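Local coordinates for thermostable carboxypeptidase 1 (Pyrococcus furiosus, PDB 1KA2), which releases amino acids one after another from the C-terminus of peptides with broad specificity, as a cobalt-dependent homodimeric metallocarboxypeptidase, at residues 131-143 with 372-384. Sequence-based numbering, arbitrary orientation.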
ATOM      1  N   PHE A 131      27.007  21.472  -0.573  1.00 47.59           N
ATOM      2  CA  PHE A 131      25.874  21.547   0.347  1.00 47.38           C
ATOM      3  C   PHE A 131      25.858  22.871   1.111  1.00 48.51           C
ATOM      4  O   PHE A 131      24.793  23.384   1.459  1.00 49.35           O
ATOM      5  CB  PHE A 131      25.910  20.373   1.341  1.00 45.03           C
ATOM      6  CG  PHE A 131      24.730  20.332   2.284  1.00 44.74           C
ATOM      7  CD1 PHE A 131      23.427  20.276   1.794  1.00 45.97           C
ATOM      8  CD2 PHE A 131      24.920  20.347   3.664  1.00 43.87           C
ATOM      9  CE1 PHE A 131      22.338  20.238   2.660  1.00 41.94           C
ATOM     10  CE2 PHE A 131      23.836  20.310   4.535  1.00 41.16           C
ATOM     11  CZ  PHE A 131      22.543  20.255   4.029  1.00 42.50           C
ATOM     12  N   GLU A 132      27.045  23.425   1.346  1.00 48.66           N
ATOM     13  CA  GLU A 132      27.210  24.670   2.090  1.00 49.83           C
ATOM     14  C   GLU A 132      26.142  25.743   1.864  1.00 49.86           C
ATOM     15  O   GLU A 132      25.423  26.109   2.796  1.00 50.77           O
ATOM     16  CB  GLU A 132      28.594  25.271   1.820  1.00 51.31           C
ATOM     17  CG  GLU A 132      29.022  26.318   2.845  1.00 52.96           C
ATOM     18  CD  GLU A 132      30.137  27.215   2.335  1.00 54.13           C
ATOM     19  OE1 GLU A 132      31.090  26.691   1.725  1.00 55.20           O
ATOM     20  OE2 GLU A 132      30.063  28.444   2.549  1.00 55.64           O
ATOM     21  N   PRO A 133      26.023  26.273   0.633  1.00 49.82           N
ATOM     22  CA  PRO A 133      24.998  27.304   0.421  1.00 49.09           C
ATOM     23  C   PRO A 133      23.602  26.833   0.825  1.00 47.95           C
ATOM     24  O   PRO A 133      22.819  27.604   1.369  1.00 48.53           O
ATOM     25  CB  PRO A 133      25.115  27.609  -1.073  1.00 48.97           C
ATOM     26  CG  PRO A 133      25.557  26.296  -1.647  1.00 49.48           C
ATOM     27  CD  PRO A 133      26.612  25.851  -0.650  1.00 50.80           C
ATOM     28  N   TRP A 134      23.301  25.565   0.563  1.00 48.16           N
ATOM     29  CA  TRP A 134      22.002  25.002   0.923  1.00 47.84           C
ATOM     30  C   TRP A 134      21.815  25.005   2.429  1.00 47.42           C
ATOM     31  O   TRP A 134      20.689  25.169   2.917  1.00 47.43           O
ATOM     32  CB  TRP A 134      21.858  23.573   0.396  1.00 50.84           C
ATOM     33  CG  TRP A 134      21.672  23.520  -1.081  1.00 52.23           C
ATOM     34  CD1 TRP A 134      22.592  23.140  -2.013  1.00 52.27           C
ATOM     35  CD2 TRP A 134      20.506  23.919  -1.805  1.00 54.52           C
ATOM     36  NE1 TRP A 134      22.073  23.280  -3.278  1.00 53.84           N
ATOM     37  CE2 TRP A 134      20.792  23.758  -3.180  1.00 55.61           C
ATOM     38  CE3 TRP A 134      19.244  24.401  -1.427  1.00 54.59           C
ATOM     39  CZ2 TRP A 134      19.860  24.062  -4.180  1.00 55.97           C
ATOM     40  CZ3 TRP A 134      18.320  24.703  -2.418  1.00 54.44           C
ATOM     41  CH2 TRP A 134      18.635  24.534  -3.780  1.00 56.00           C
ATOM     42  N   LEU A 135      22.915  24.830   3.164  1.00 45.54           N
ATOM     43  CA  LEU A 135      22.849  24.827   4.623  1.00 44.36           C
ATOM     44  C   LEU A 135      22.547  26.235   5.141  1.00 44.44           C
ATOM     45  O   LEU A 135      21.852  26.398   6.141  1.00 45.09           O
ATOM     46  CB  LEU A 135      24.159  24.329   5.233  1.00 41.31           C
ATOM     47  CG  LEU A 135      24.020  23.312   6.375  1.00 41.96           C
ATOM     48  CD1 LEU A 135      25.338  23.220   7.153  1.00 40.48           C
ATOM     49  CD2 LEU A 135      22.893  23.707   7.301  1.00 38.29           C
ATOM     50  N   ASP A 136      23.076  27.252   4.467  1.00 45.20           N
ATOM     51  CA  ASP A 136      22.820  28.632   4.875  1.00 44.58           C
ATOM     52  C   ASP A 136      21.345  28.957   4.629  1.00 43.06           C
ATOM     53  O   ASP A 136      20.726  29.683   5.403  1.00 44.43           O
ATOM     54  CB  ASP A 136      23.706  29.616   4.092  1.00 46.00           C
ATOM     55  CG  ASP A 136      25.150  29.613   4.566  1.00 48.43           C
ATOM     56  OD1 ASP A 136      25.373  29.766   5.789  1.00 48.28           O
ATOM     57  OD2 ASP A 136      26.064  29.467   3.718  1.00 50.22           O
ATOM     58  N   LYS A 137      20.789  28.424   3.547  1.00 41.56           N
ATOM     59  CA  LYS A 137      19.386  28.665   3.236  1.00 40.98           C
ATOM     60  C   LYS A 137      18.502  27.991   4.271  1.00 39.58           C
ATOM     61  O   LYS A 137      17.477  28.539   4.672  1.00 41.14           O
ATOM     62  CB  LYS A 137      19.033  28.131   1.849  1.00 41.77           C
ATOM     63  CG  LYS A 137      19.524  28.985   0.693  1.00 43.12           C
ATOM     64  CD  LYS A 137      19.089  28.369  -0.627  1.00 46.20           C
ATOM     65  CE  LYS A 137      19.527  29.202  -1.819  1.00 48.37           C
ATOM     66  NZ  LYS A 137      19.077  28.576  -3.094  1.00 49.65           N
ATOM     67  N   ILE A 138      18.901  26.803   4.708  1.00 37.73           N
ATOM     68  CA  ILE A 138      18.119  26.072   5.696  1.00 36.62           C
ATOM     69  C   ILE A 138      18.230  26.715   7.074  1.00 36.25           C
ATOM     70  O   ILE A 138      17.295  26.650   7.870  1.00 36.96           O
ATOM     71  CB  ILE A 138      18.538  24.580   5.726  1.00 35.58           C
ATOM     72  CG1 ILE A 138      18.089  23.914   4.418  1.00 36.11           C
ATOM     73  CG2 ILE A 138      17.927  23.879   6.924  1.00 36.72           C
ATOM     74  CD1 ILE A 138      18.367  22.447   4.332  1.00 34.76           C
ATOM     75  N   ILE A 139      19.357  27.357   7.362  1.00 36.24           N
ATOM     76  CA  ILE A 139      19.506  28.026   8.650  1.00 35.64           C
ATOM     77  C   ILE A 139      18.551  29.222   8.683  1.00 37.51           C
ATOM     78  O   ILE A 139      17.875  29.472   9.685  1.00 37.06           O
ATOM     79  CB  ILE A 139      20.967  28.490   8.879  1.00 36.87           C
ATOM     80  CG1 ILE A 139      21.825  27.288   9.296  1.00 37.32           C
ATOM     81  CG2 ILE A 139      21.025  29.562   9.960  1.00 36.14           C
ATOM     82  CD1 ILE A 139      23.318  27.542   9.277  1.00 38.23           C
ATOM     83  N   SER A 140      18.474  29.946   7.572  1.00 36.53           N
ATOM     84  CA  SER A 140      17.588  31.097   7.507  1.00 37.20           C
ATOM     85  C   SER A 140      16.129  30.671   7.657  1.00 37.29           C
ATOM     86  O   SER A 140      15.347  31.354   8.309  1.00 39.17           O
ATOM     87  CB  SER A 140      17.766  31.847   6.184  1.00 35.44           C
ATOM     88  OG  SER A 140      16.964  33.025   6.167  1.00 38.36           O
ATOM     89  N   LEU A 141      15.763  29.549   7.044  1.00 38.38           N
ATOM     90  CA  LEU A 141      14.390  29.043   7.131  1.00 38.61           C
ATOM     91  C   LEU A 141      14.049  28.636   8.571  1.00 37.99           C
ATOM     92  O   LEU A 141      12.941  28.882   9.050  1.00 36.11           O
ATOM     93  CB  LEU A 141      14.204  27.846   6.193  1.00 37.19           C
ATOM     94  CG  LEU A 141      14.409  28.096   4.692  1.00 39.81           C
ATOM     95  CD1 LEU A 141      14.279  26.773   3.949  1.00 39.19           C
ATOM     96  CD2 LEU A 141      13.389  29.113   4.166  1.00 36.98           C
ATOM     97  N   ALA A 142      15.010  28.013   9.253  1.00 37.55           N
ATOM     98  CA  ALA A 142      14.821  27.589  10.637  1.00 39.00           C
ATOM     99  C   ALA A 142      14.530  28.787  11.550  1.00 40.69           C
ATOM    100  O   ALA A 142      13.608  28.746  12.365  1.00 40.22           O
ATOM    101  CB  ALA A 142      16.058  26.854  11.130  1.00 39.80           C
ATOM    102  N   LYS A 143      15.325  29.848  11.416  1.00 41.39           N
ATOM    103  CA  LYS A 143      15.129  31.046  12.230  1.00 42.28           C
ATOM    104  C   LYS A 143      13.758  31.638  11.931  1.00 41.91           C
ATOM    105  O   LYS A 143      12.992  31.933  12.850  1.00 41.94           O
ATOM    106  CB  LYS A 143      16.224  32.078  11.947  1.00 42.83           C
ATOM    107  CG  LYS A 143      17.608  31.689  12.458  1.00 41.55           C
ATOM    108  CD  LYS A 143      18.699  32.356  11.626  1.00 44.85           C
ATOM    109  CE  LYS A 143      19.539  33.332  12.429  1.00 47.45           C
ATOM    110  NZ  LYS A 143      20.308  32.658  13.505  1.00 49.83           N
ATOM    111  N   LEU A 372      23.407  27.200  18.312  1.00 39.43           N
ATOM    112  CA  LEU A 372      24.200  28.314  17.776  1.00 40.75           C
ATOM    113  C   LEU A 372      23.680  28.832  16.428  1.00 41.61           C
ATOM    114  O   LEU A 372      23.569  30.045  16.223  1.00 40.03           O
ATOM    115  CB  LEU A 372      25.661  27.892  17.607  1.00 40.93           C
ATOM    116  CG  LEU A 372      26.568  27.982  18.836  1.00 44.65           C
ATOM    117  CD1 LEU A 372      25.874  27.377  20.062  1.00 46.11           C
ATOM    118  CD2 LEU A 372      27.900  27.285  18.526  1.00 43.68           C
ATOM    119  N   MET A 373      23.386  27.905  15.513  1.00 41.69           N
ATOM    120  CA  MET A 373      22.888  28.217  14.170  1.00 42.72           C
ATOM    121  C   MET A 373      21.615  29.069  14.138  1.00 43.97           C
ATOM    122  O   MET A 373      21.438  29.934  13.278  1.00 44.73           O
ATOM    123  CB  MET A 373      22.639  26.904  13.402  1.00 43.29           C
ATOM    124  CG  MET A 373      23.902  26.140  12.999  1.00 44.48           C
ATOM    125  SD  MET A 373      23.672  24.353  12.880  1.00 46.81           S
ATOM    126  CE  MET A 373      22.489  24.274  11.546  1.00 43.28           C
ATOM    127  N   VAL A 374      20.721  28.810  15.078  1.00 44.50           N
ATOM    128  CA  VAL A 374      19.457  29.528  15.150  1.00 47.00           C
ATOM    129  C   VAL A 374      19.479  30.713  16.127  1.00 48.29           C
ATOM    130  O   VAL A 374      18.609  31.579  16.086  1.00 47.06           O
ATOM    131  CB  VAL A 374      18.328  28.542  15.507  1.00 47.07           C
ATOM    132  CG1 VAL A 374      16.991  29.260  15.566  1.00 50.37           C
ATOM    133  CG2 VAL A 374      18.300  27.445  14.468  1.00 44.92           C
ATOM    134  N   SER A 375      20.482  30.743  17.003  1.00 51.41           N
ATOM    135  CA  SER A 375      20.623  31.826  17.986  1.00 55.04           C
ATOM    136  C   SER A 375      21.518  32.958  17.494  1.00 57.82           C
ATOM    137  O   SER A 375      21.052  34.057  17.199  1.00 60.88           O
ATOM    138  CB  SER A 375      21.215  31.310  19.299  1.00 53.77           C
ATOM    139  OG  SER A 375      20.356  30.391  19.926  1.00 54.04           O
ATOM    140  N   GLU A 376      22.815  32.690  17.435  1.00 60.05           N
ATOM    141  CA  GLU A 376      23.773  33.690  16.994  1.00 62.66           C
ATOM    142  C   GLU A 376      23.787  33.695  15.468  1.00 62.73           C
ATOM    143  O   GLU A 376      22.985  33.006  14.836  1.00 63.37           O
ATOM    144  CB  GLU A 376      25.161  33.346  17.535  1.00 65.17           C
ATOM    145  CG  GLU A 376      25.988  34.555  17.925  1.00 69.18           C
ATOM    146  CD  GLU A 376      25.412  35.271  19.138  1.00 71.85           C
ATOM    147  OE1 GLU A 376      25.932  36.350  19.497  1.00 72.99           O
ATOM    148  OE2 GLU A 376      24.446  34.738  19.730  1.00 73.64           O
ATOM    149  N   GLU A 377      24.673  34.482  14.866  1.00 62.40           N
ATOM    150  CA  GLU A 377      24.758  34.527  13.407  1.00 62.59           C
ATOM    151  C   GLU A 377      25.859  33.555  12.991  1.00 61.64           C
ATOM    152  O   GLU A 377      26.975  33.951  12.662  1.00 62.24           O
ATOM    153  CB  GLU A 377      25.075  35.955  12.933  1.00 63.57           C
ATOM    154  CG  GLU A 377      25.611  36.092  11.503  1.00 66.21           C
ATOM    155  CD  GLU A 377      24.701  35.465  10.452  1.00 69.38           C
ATOM    156  OE1 GLU A 377      23.504  35.830  10.396  1.00 71.05           O
ATOM    157  OE2 GLU A 377      25.195  34.606   9.688  1.00 70.29           O
ATOM    158  N   ILE A 378      25.536  32.266  13.019  1.00 59.16           N
ATOM    159  CA  ILE A 378      26.509  31.259  12.642  1.00 55.63           C
ATOM    160  C   ILE A 378      26.647  31.147  11.132  1.00 54.47           C
ATOM    161  O   ILE A 378      25.709  31.351  10.365  1.00 52.34           O
ATOM    162  CB  ILE A 378      26.174  29.897  13.221  1.00 55.97           C
ATOM    163  CG1 ILE A 378      26.043  30.030  14.738  1.00 56.21           C
ATOM    164  CG2 ILE A 378      27.277  28.908  12.848  1.00 53.57           C
ATOM    165  CD1 ILE A 378      27.272  30.587  15.411  1.00 58.15           C
ATOM    166  N   LYS A 379      27.848  30.781  10.728  1.00 54.83           N
ATOM    167  CA  LYS A 379      28.224  30.656   9.333  1.00 53.69           C
ATOM    168  C   LYS A 379      28.414  29.205   8.880  1.00 51.80           C
ATOM    169  O   LYS A 379      29.210  28.473   9.457  1.00 51.94           O
ATOM    170  CB  LYS A 379      29.505  31.469   9.154  1.00 57.40           C
ATOM    171  CG  LYS A 379      30.297  31.669  10.472  1.00 60.16           C
ATOM    172  CD  LYS A 379      30.284  33.136  10.926  1.00 63.65           C
ATOM    173  CE  LYS A 379      30.445  34.071   9.719  1.00 64.79           C
ATOM    174  NZ  LYS A 379      30.521  35.505  10.080  1.00 66.55           N
ATOM    175  N   ALA A 380      27.687  28.798   7.844  1.00 48.84           N
ATOM    176  CA  ALA A 380      27.782  27.426   7.350  1.00 47.75           C
ATOM    177  C   ALA A 380      29.215  26.979   7.084  1.00 47.48           C
ATOM    178  O   ALA A 380      29.625  25.874   7.461  1.00 46.53           O
ATOM    179  CB  ALA A 380      26.966  27.272   6.089  1.00 47.84           C
ATOM    180  N   LYS A 381      29.967  27.845   6.417  1.00 46.79           N
ATOM    181  CA  LYS A 381      31.355  27.553   6.096  1.00 47.89           C
ATOM    182  C   LYS A 381      32.165  27.276   7.358  1.00 46.84           C
ATOM    183  O   LYS A 381      33.227  26.685   7.292  1.00 48.39           O
ATOM    184  CB  LYS A 381      31.993  28.727   5.357  1.00 49.91           C
ATOM    185  CG  LYS A 381      32.221  29.939   6.249  1.00 52.48           C
ATOM    186  CD  LYS A 381      33.314  30.835   5.679  1.00 56.15           C
ATOM    187  CE  LYS A 381      33.767  31.891   6.688  1.00 56.96           C
ATOM    188  NZ  LYS A 381      35.007  32.610   6.274  1.00 57.64           N
ATOM    189  N   ASP A 382      31.665  27.706   8.508  1.00 46.28           N
ATOM    190  CA  ASP A 382      32.374  27.498   9.763  1.00 47.34           C
ATOM    191  C   ASP A 382      31.892  26.325  10.604  1.00 47.28           C
ATOM    192  O   ASP A 382      32.487  26.012  11.638  1.00 47.92           O
ATOM    193  CB  ASP A 382      32.321  28.779  10.599  1.00 47.95           C
ATOM    194  CG  ASP A 382      33.245  29.855  10.068  1.00 48.68           C
ATOM    195  OD1 ASP A 382      34.331  30.017  10.650  1.00 51.96           O
ATOM    196  OD2 ASP A 382      32.885  30.515   9.074  1.00 49.92           O
ATOM    197  N   LEU A 383      30.815  25.685  10.166  1.00 46.42           N
ATOM    198  CA  LEU A 383      30.256  24.557  10.903  1.00 44.62           C
ATOM    199  C   LEU A 383      31.162  23.318  10.938  1.00 43.93           C
ATOM    200  O   LEU A 383      31.369  22.719  12.001  1.00 42.83           O
ATOM    201  CB  LEU A 383      28.874  24.200  10.339  1.00 43.53           C
ATOM    202  CG  LEU A 383      27.807  25.265  10.625  1.00 45.58           C
ATOM    203  CD1 LEU A 383      26.491  24.884   9.970  1.00 45.59           C
ATOM    204  CD2 LEU A 383      27.630  25.427  12.140  1.00 44.92           C
ATOM    205  N   PRO A 384      31.721  22.920   9.780  1.00 42.82           N
ATOM    206  CA  PRO A 384      32.594  21.746   9.739  1.00 43.41           C
ATOM    207  C   PRO A 384      33.655  21.709  10.837  1.00 45.36           C
ATOM    208  O   PRO A 384      33.812  20.682  11.508  1.00 46.82           O
ATOM    209  CB  PRO A 384      33.185  21.817   8.338  1.00 43.17           C
ATOM    210  CG  PRO A 384      32.026  22.347   7.546  1.00 43.18           C
ATOM    211  CD  PRO A 384      31.545  23.480   8.429  1.00 41.55           C
TER
HETATM  212  O   HOH W   1      28.790  29.538   4.620  1.00 46.64           O
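K143 CG lies anti to the carbonyl carbon (chi1 -70°), and the chain then bends at chi3 and chi4, which carries NZ to the end of helix 359-375. D136 CG likewise sits beside its backbone N, which turns the carboxylate to A380. K143 NZ donates to two backbone oxygens, M373 O and E376 O, each 3.0 Å from NZ. It meets E376 O at a C=O...N angle of 151° and M373 O at a more bent 130°, tilted out of both carbonyl planes. E376 is the first residue past helix 359-375 to leave helical geometry, and the ammonium group bridges the last turn and the chain that follows. An alanine here would probably leave both carbonyls without this donor and the chain at E376 less firmly held to helix 132-149. D136 OD1 accepts from A380 N at 3.2 Å, on the syn side and somewhat out of the carboxylate plane. One water donates to D136 OD2 and E132 OE2 and accepts from K381 N. Helix 132-149 thus packs against the link between helices 359-375 and 383-395, in the mainly helical M32 fold and away from the metal site. An apolar seam runs along the same face. I139 and M373 cross at about a right angle, I139 CG1 to M373 CE 3.8 Å. L135 CD1 presses tightly on L383 CD1, at 3.5 Å. W412 of helix 411-414 touches both L135 and M373. Beside K143, A142 CB meets V374 CG2 at 4.1 Å, and L159 of helix 155-163 packs on both.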